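Local coordinates for protein urocanate hydratase (Paenibacillus sp. Soil724D2, PDB 7NED) that probably hydrates thiourocanate, a step of bacterial ergothioneine breakdown, and binds the cofactor NAD+ together with urocanate, at residues A[49-61]-A[71-83]. Numbering follows the deposited sequence.
Sequences ARNWPSYHAIVRT and LVIQSGKPIGIFK
At the tip of a beta hairpin in the urocanase N-terminal domain, Arg-50 plugs into the type I' turn from Gln-74 to Lys-77. Arg-50 N donates to Gly-76 O (2.9 Å). With CG anti to the backbone N (chi1 -170°) and the chain bent at chi3, the guanidinium comes up against the turn. Arg-50 NE gives a fairly straight bond to Ser-75 O at 2.9 Å, close to the guanidinium plane. Arg-50 NH2 is shared between Gln-74 O (2.8 Å) and Gln-74 OE1 (2.9 Å). The amide of Gln-74 stands almost perpendicular to the guanidinium, 83° between planes, and a water links its OE1 to Arg-50 NH1. Gln-74 O also takes the hairpin bond from Lys-77 N, the two donors arriving from opposite faces. Lys-77 CB lies over one guanidinium face, while its NZ pairs with Asp-525 of the second subunit. Cutting Arg-50 back to an alanine is likely to leave Ser-75 O and Gln-74 OE1 without this donor and to open a gap next to Lys-77 CB. Beyond the turn, helix 52-64 packs across the hairpin, the axis of residues 52-61 crossing strand 77-83 at 51°; this strand, outermost in its chain's mixed sheet, makes backbone bonds from Ile-79 and Ile-81 to the second subunit. Asn-51 caps the helix, OD1 accepting from both N and OG of Ser-54. Pro-78 sits against Ser-54, Ala-57 and Ile-58, whose CG1 is 3.7 Å from Pro-78 CD; the side chains of Ile-58 and Ile-73 cross at about a right angle, CD1 against CD1. Thr-61 turns OG1 back to Ala-57 O and points CG2 at Ile-81 CD1, 3.8 Å away, tip to tip; both methyls of Leu-71 also touch Thr-61 CG2.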
loop_
_atom_site.group_PDB
_atom_site.type_symbol
_atom_site.label_atom_id
_atom_site.label_comp_id
_atom_site.label_asym_id
_atom_site.label_seq_id
_atom_site.Cartn_x
_atom_site.Cartn_y
_atom_site.Cartn_z
ATOM N N ALA A 49 15.740 11.250 -3.252
ATOM C CA ALA A 49 14.812 11.828 -4.230
ATOM C C ALA A 49 15.065 11.114 -5.537
ATOM O O ALA A 49 16.055 10.408 -5.681
ATOM C CB ALA A 49 15.001 13.331 -4.428
ATOM N N ARG A 50 14.173 11.316 -6.509
ATOM C CA ARG A 50 14.328 10.509 -7.710
ATOM C C ARG A 50 15.522 10.974 -8.530
ATOM O O ARG A 50 16.187 10.159 -9.172
ATOM C CB ARG A 50 13.065 10.534 -8.567
ATOM C CG ARG A 50 13.154 9.503 -9.666
ATOM C CD ARG A 50 11.945 9.496 -10.539
ATOM N NE ARG A 50 10.677 9.356 -9.781
ATOM C CZ ARG A 50 9.487 9.304 -10.360
ATOM N NH1 ARG A 50 9.405 9.380 -11.689
ATOM N NH2 ARG A 50 8.380 9.231 -9.628
ATOM N N ASN A 51 15.817 12.260 -8.502
ATOM C CA ASN A 51 16.869 12.831 -9.337
ATOM C C ASN A 51 17.050 14.266 -8.875
ATOM O O ASN A 51 16.313 14.754 -8.006
ATOM C CB ASN A 51 16.509 12.736 -10.824
ATOM C CG ASN A 51 15.079 13.190 -11.087
ATOM O OD1 ASN A 51 14.688 14.276 -10.650
ATOM N ND2 ASN A 51 14.294 12.362 -11.769
ATOM N N TRP A 52 18.072 14.940 -9.436
ATOM C CA TRP A 52 18.390 16.271 -8.945
ATOM C C TRP A 52 17.294 17.265 -9.283
ATOM O O TRP A 52 16.934 18.095 -8.438
ATOM C CB TRP A 52 19.759 16.744 -9.456
ATOM C CG TRP A 52 20.855 16.049 -8.739
ATOM C CD1 TRP A 52 21.688 15.102 -9.239
ATOM C CD2 TRP A 52 21.220 16.223 -7.366
ATOM N NE1 TRP A 52 22.548 14.664 -8.271
ATOM C CE2 TRP A 52 22.305 15.352 -7.113
ATOM C CE3 TRP A 52 20.748 17.032 -6.328
ATOM C CZ2 TRP A 52 22.910 15.252 -5.864
ATOM C CZ3 TRP A 52 21.365 16.955 -5.085
ATOM C CH2 TRP A 52 22.448 16.071 -4.866
ATOM N N PRO A 53 16.718 17.204 -10.478
ATOM C CA PRO A 53 15.523 18.030 -10.740
ATOM C C PRO A 53 14.441 17.851 -9.682
ATOM O O PRO A 53 13.882 18.844 -9.201
ATOM C CB PRO A 53 15.063 17.547 -12.113
ATOM C CG PRO A 53 16.278 17.007 -12.766
ATOM C CD PRO A 53 17.130 16.418 -11.658
ATOM N N SER A 54 14.140 16.609 -9.292
ATOM C CA SER A 54 13.148 16.405 -8.236
ATOM C C SER A 54 13.591 17.046 -6.928
ATOM O O SER A 54 12.786 17.670 -6.225
ATOM C CB SER A 54 12.906 14.910 -8.037
ATOM O OG SER A 54 12.308 14.382 -9.200
ATOM N N TYR A 55 14.872 16.870 -6.561
ATOM C CA TYR A 55 15.375 17.460 -5.327
ATOM C C TYR A 55 15.179 18.973 -5.324
ATOM O O TYR A 55 14.669 19.551 -4.357
ATOM C CB TYR A 55 16.860 17.101 -5.154
ATOM C CG TYR A 55 17.542 17.940 -4.120
ATOM C CD1 TYR A 55 17.532 17.562 -2.784
ATOM C CD2 TYR A 55 18.218 19.097 -4.468
ATOM C CE1 TYR A 55 18.172 18.327 -1.819
ATOM C CE2 TYR A 55 18.850 19.870 -3.502
ATOM C CZ TYR A 55 18.825 19.476 -2.184
ATOM O OH TYR A 55 19.436 20.251 -1.233
ATOM N N HIS A 56 15.619 19.650 -6.385
ATOM C CA HIS A 56 15.484 21.109 -6.395
ATOM C C HIS A 56 14.027 21.540 -6.320
ATOM O O HIS A 56 13.706 22.532 -5.649
ATOM C CB HIS A 56 16.134 21.690 -7.645
ATOM C CG HIS A 56 17.618 21.492 -7.663
ATOM N ND1 HIS A 56 18.456 22.093 -6.744
ATOM C CD2 HIS A 56 18.409 20.744 -8.467
ATOM C CE1 HIS A 56 19.704 21.731 -6.988
ATOM N NE2 HIS A 56 19.704 20.914 -8.028
ATOM N N ALA A 57 13.134 20.824 -7.021
ATOM C CA ALA A 57 11.708 21.186 -6.960
ATOM C C ALA A 57 11.109 20.890 -5.587
ATOM O O ALA A 57 10.281 21.665 -5.096
ATOM C CB ALA A 57 10.925 20.461 -8.060
ATOM N N ILE A 58 11.548 19.815 -4.919
ATOM C CA ILE A 58 11.143 19.604 -3.525
ATOM C C ILE A 58 11.615 20.761 -2.647
ATOM O O ILE A 58 10.853 21.288 -1.827
ATOM C CB ILE A 58 11.677 18.251 -3.011
ATOM C CG1 ILE A 58 10.971 17.086 -3.718
ATOM C CG2 ILE A 58 11.543 18.142 -1.480
ATOM C CD1 ILE A 58 11.642 15.730 -3.450
ATOM N N VAL A 59 12.885 21.161 -2.784
ATOM C CA VAL A 59 13.399 22.253 -1.969
ATOM C C VAL A 59 12.602 23.530 -2.210
ATOM O O VAL A 59 12.163 24.190 -1.256
ATOM C CB VAL A 59 14.906 22.450 -2.218
ATOM C CG1 VAL A 59 15.399 23.735 -1.530
ATOM C CG2 VAL A 59 15.662 21.256 -1.662
ATOM N N ARG A 60 12.402 23.903 -3.484
ATOM C CA ARG A 60 11.588 25.088 -3.786
ATOM C C ARG A 60 10.205 24.977 -3.156
ATOM O O ARG A 60 9.709 25.922 -2.524
ATOM C CB ARG A 60 11.449 25.288 -5.299
ATOM C CG ARG A 60 12.699 25.803 -5.980
ATOM C CD ARG A 60 12.412 26.200 -7.439
ATOM N NE ARG A 60 11.970 25.063 -8.232
ATOM C CZ ARG A 60 12.782 24.240 -8.902
ATOM N NH1 ARG A 60 14.108 24.427 -8.903
ATOM N NH2 ARG A 60 12.249 23.245 -9.599
ATOM N N THR A 61 9.559 23.827 -3.333
ATOM C CA THR A 61 8.203 23.674 -2.816
ATOM C C THR A 61 8.150 23.838 -1.301
ATOM O O THR A 61 7.246 24.494 -0.777
ATOM C CB THR A 61 7.639 22.317 -3.208
ATOM O OG1 THR A 61 7.653 22.187 -4.635
ATOM C CG2 THR A 61 6.181 22.199 -2.701
ATOM N N LEU A 71 2.168 18.598 0.234
ATOM C CA LEU A 71 2.965 18.222 -0.925
ATOM C C LEU A 71 2.909 16.711 -1.115
ATOM O O LEU A 71 3.167 15.947 -0.181
ATOM C CB LEU A 71 4.423 18.678 -0.736
ATOM C CG LEU A 71 5.519 18.054 -1.618
ATOM C CD1 LEU A 71 5.275 18.358 -3.122
ATOM C CD2 LEU A 71 6.906 18.528 -1.195
ATOM N N VAL A 72 2.605 16.279 -2.322
ATOM C CA VAL A 72 2.563 14.860 -2.655
ATOM C C VAL A 72 3.848 14.487 -3.368
ATOM O O VAL A 72 4.195 15.096 -4.392
ATOM C CB VAL A 72 1.353 14.536 -3.533
ATOM C CG1 VAL A 72 1.555 13.193 -4.181
ATOM C CG2 VAL A 72 0.067 14.593 -2.678
ATOM N N ILE A 73 4.565 13.500 -2.829
ATOM C CA ILE A 73 5.795 13.008 -3.456
ATOM C C ILE A 73 5.560 11.550 -3.871
ATOM O O ILE A 73 5.036 10.739 -3.085
ATOM C CB ILE A 73 7.007 13.163 -2.512
ATOM C CG1 ILE A 73 7.408 14.644 -2.446
ATOM C CG2 ILE A 73 8.221 12.293 -2.990
ATOM C CD1 ILE A 73 8.354 14.953 -1.272
ATOM N N GLN A 74 5.978 11.213 -5.091
ATOM C CA GLN A 74 5.743 9.887 -5.661
ATOM C C GLN A 74 7.080 9.323 -6.132
ATOM O O GLN A 74 7.717 9.891 -7.033
ATOM C CB GLN A 74 4.726 9.979 -6.818
ATOM C CG GLN A 74 4.392 8.672 -7.522
ATOM C CD GLN A 74 5.217 8.443 -8.788
ATOM O OE1 GLN A 74 5.512 9.384 -9.532
ATOM N NE2 GLN A 74 5.573 7.187 -9.044
ATOM N N SER A 75 7.447 8.152 -5.603
ATOM C CA SER A 75 8.801 7.617 -5.743
ATOM C C SER A 75 9.843 8.734 -5.909
ATOM O O SER A 75 10.577 8.787 -6.901
ATOM C CB SER A 75 8.820 6.624 -6.907
ATOM O OG SER A 75 8.128 5.447 -6.516
ATOM N N GLY A 76 9.887 9.651 -4.947
ATOM C CA GLY A 76 10.939 10.627 -4.872
ATOM C C GLY A 76 10.763 11.829 -5.766
ATOM O O GLY A 76 11.687 12.652 -5.860
ATOM N N LYS A 77 9.602 11.976 -6.407
ATOM C CA LYS A 77 9.379 13.101 -7.299
ATOM C C LYS A 77 8.198 13.923 -6.787
ATOM O O LYS A 77 7.134 13.358 -6.506
ATOM C CB LYS A 77 9.112 12.585 -8.728
ATOM C CG LYS A 77 8.921 13.662 -9.822
ATOM C CD LYS A 77 8.361 12.935 -11.049
ATOM C CE LYS A 77 7.712 13.827 -12.041
ATOM N NZ LYS A 77 7.459 12.995 -13.257
ATOM N N PRO A 78 8.350 15.228 -6.600
ATOM C CA PRO A 78 7.216 16.054 -6.164
ATOM C C PRO A 78 6.207 16.185 -7.307
ATOM O O PRO A 78 6.577 16.439 -8.455
ATOM C CB PRO A 78 7.875 17.406 -5.825
ATOM C CG PRO A 78 8.987 17.470 -6.842
ATOM C CD PRO A 78 9.517 16.047 -6.980
ATOM N N ILE A 79 4.933 15.956 -7.000
ATOM C CA ILE A 79 3.875 15.885 -7.999
ATOM C C ILE A 79 2.963 17.094 -7.921
ATOM O O ILE A 79 2.706 17.751 -8.929
ATOM C CB ILE A 79 3.043 14.590 -7.852
ATOM C CG1 ILE A 79 3.911 13.338 -7.939
ATOM C CG2 ILE A 79 1.890 14.554 -8.973
ATOM C CD1 ILE A 79 4.716 13.211 -9.220
ATOM N N GLY A 80 2.449 17.390 -6.733
ATOM C CA GLY A 80 1.542 18.517 -6.647
ATOM C C GLY A 80 1.382 19.003 -5.233
ATOM O O GLY A 80 1.811 18.365 -4.264
ATOM N N ILE A 81 0.771 20.176 -5.124
ATOM C CA ILE A 81 0.476 20.794 -3.839
ATOM C C ILE A 81 -1.030 20.834 -3.690
ATOM O O ILE A 81 -1.722 21.303 -4.593
ATOM C CB ILE A 81 1.052 22.220 -3.735
ATOM C CG1 ILE A 81 2.550 22.224 -4.040
ATOM C CG2 ILE A 81 0.740 22.835 -2.374
ATOM C CD1 ILE A 81 3.121 23.612 -4.358
ATOM N N PHE A 82 -1.537 20.388 -2.540
ATOM C CA PHE A 82 -2.978 20.297 -2.324
ATOM C C PHE A 82 -3.354 21.015 -1.044
ATOM O O PHE A 82 -2.623 20.982 -0.061
ATOM C CB PHE A 82 -3.447 18.826 -2.250
ATOM C CG PHE A 82 -3.182 18.056 -3.498
ATOM C CD1 PHE A 82 -4.115 18.041 -4.527
ATOM C CD2 PHE A 82 -1.955 17.447 -3.695
ATOM C CE1 PHE A 82 -3.860 17.353 -5.729
ATOM C CE2 PHE A 82 -1.689 16.761 -4.882
ATOM C CZ PHE A 82 -2.636 16.694 -5.879
ATOM N N LYS A 83 -4.501 21.676 -1.066
ATOM C CA LYS A 83 -5.043 22.221 0.160
ATOM C C LYS A 83 -5.574 21.112 1.060
ATOM O O LYS A 83 -6.418 20.314 0.636
ATOM C CB LYS A 83 -6.148 23.197 -0.182
ATOM C CG LYS A 83 -6.790 23.854 0.988
ATOM C CD LYS A 83 -5.912 24.763 1.737
ATOM C CE LYS A 83 -6.760 25.317 2.867
ATOM N NZ LYS A 83 -7.821 26.147 2.230
HETATM O O HOH W 1 6.395 9.631 -12.130
#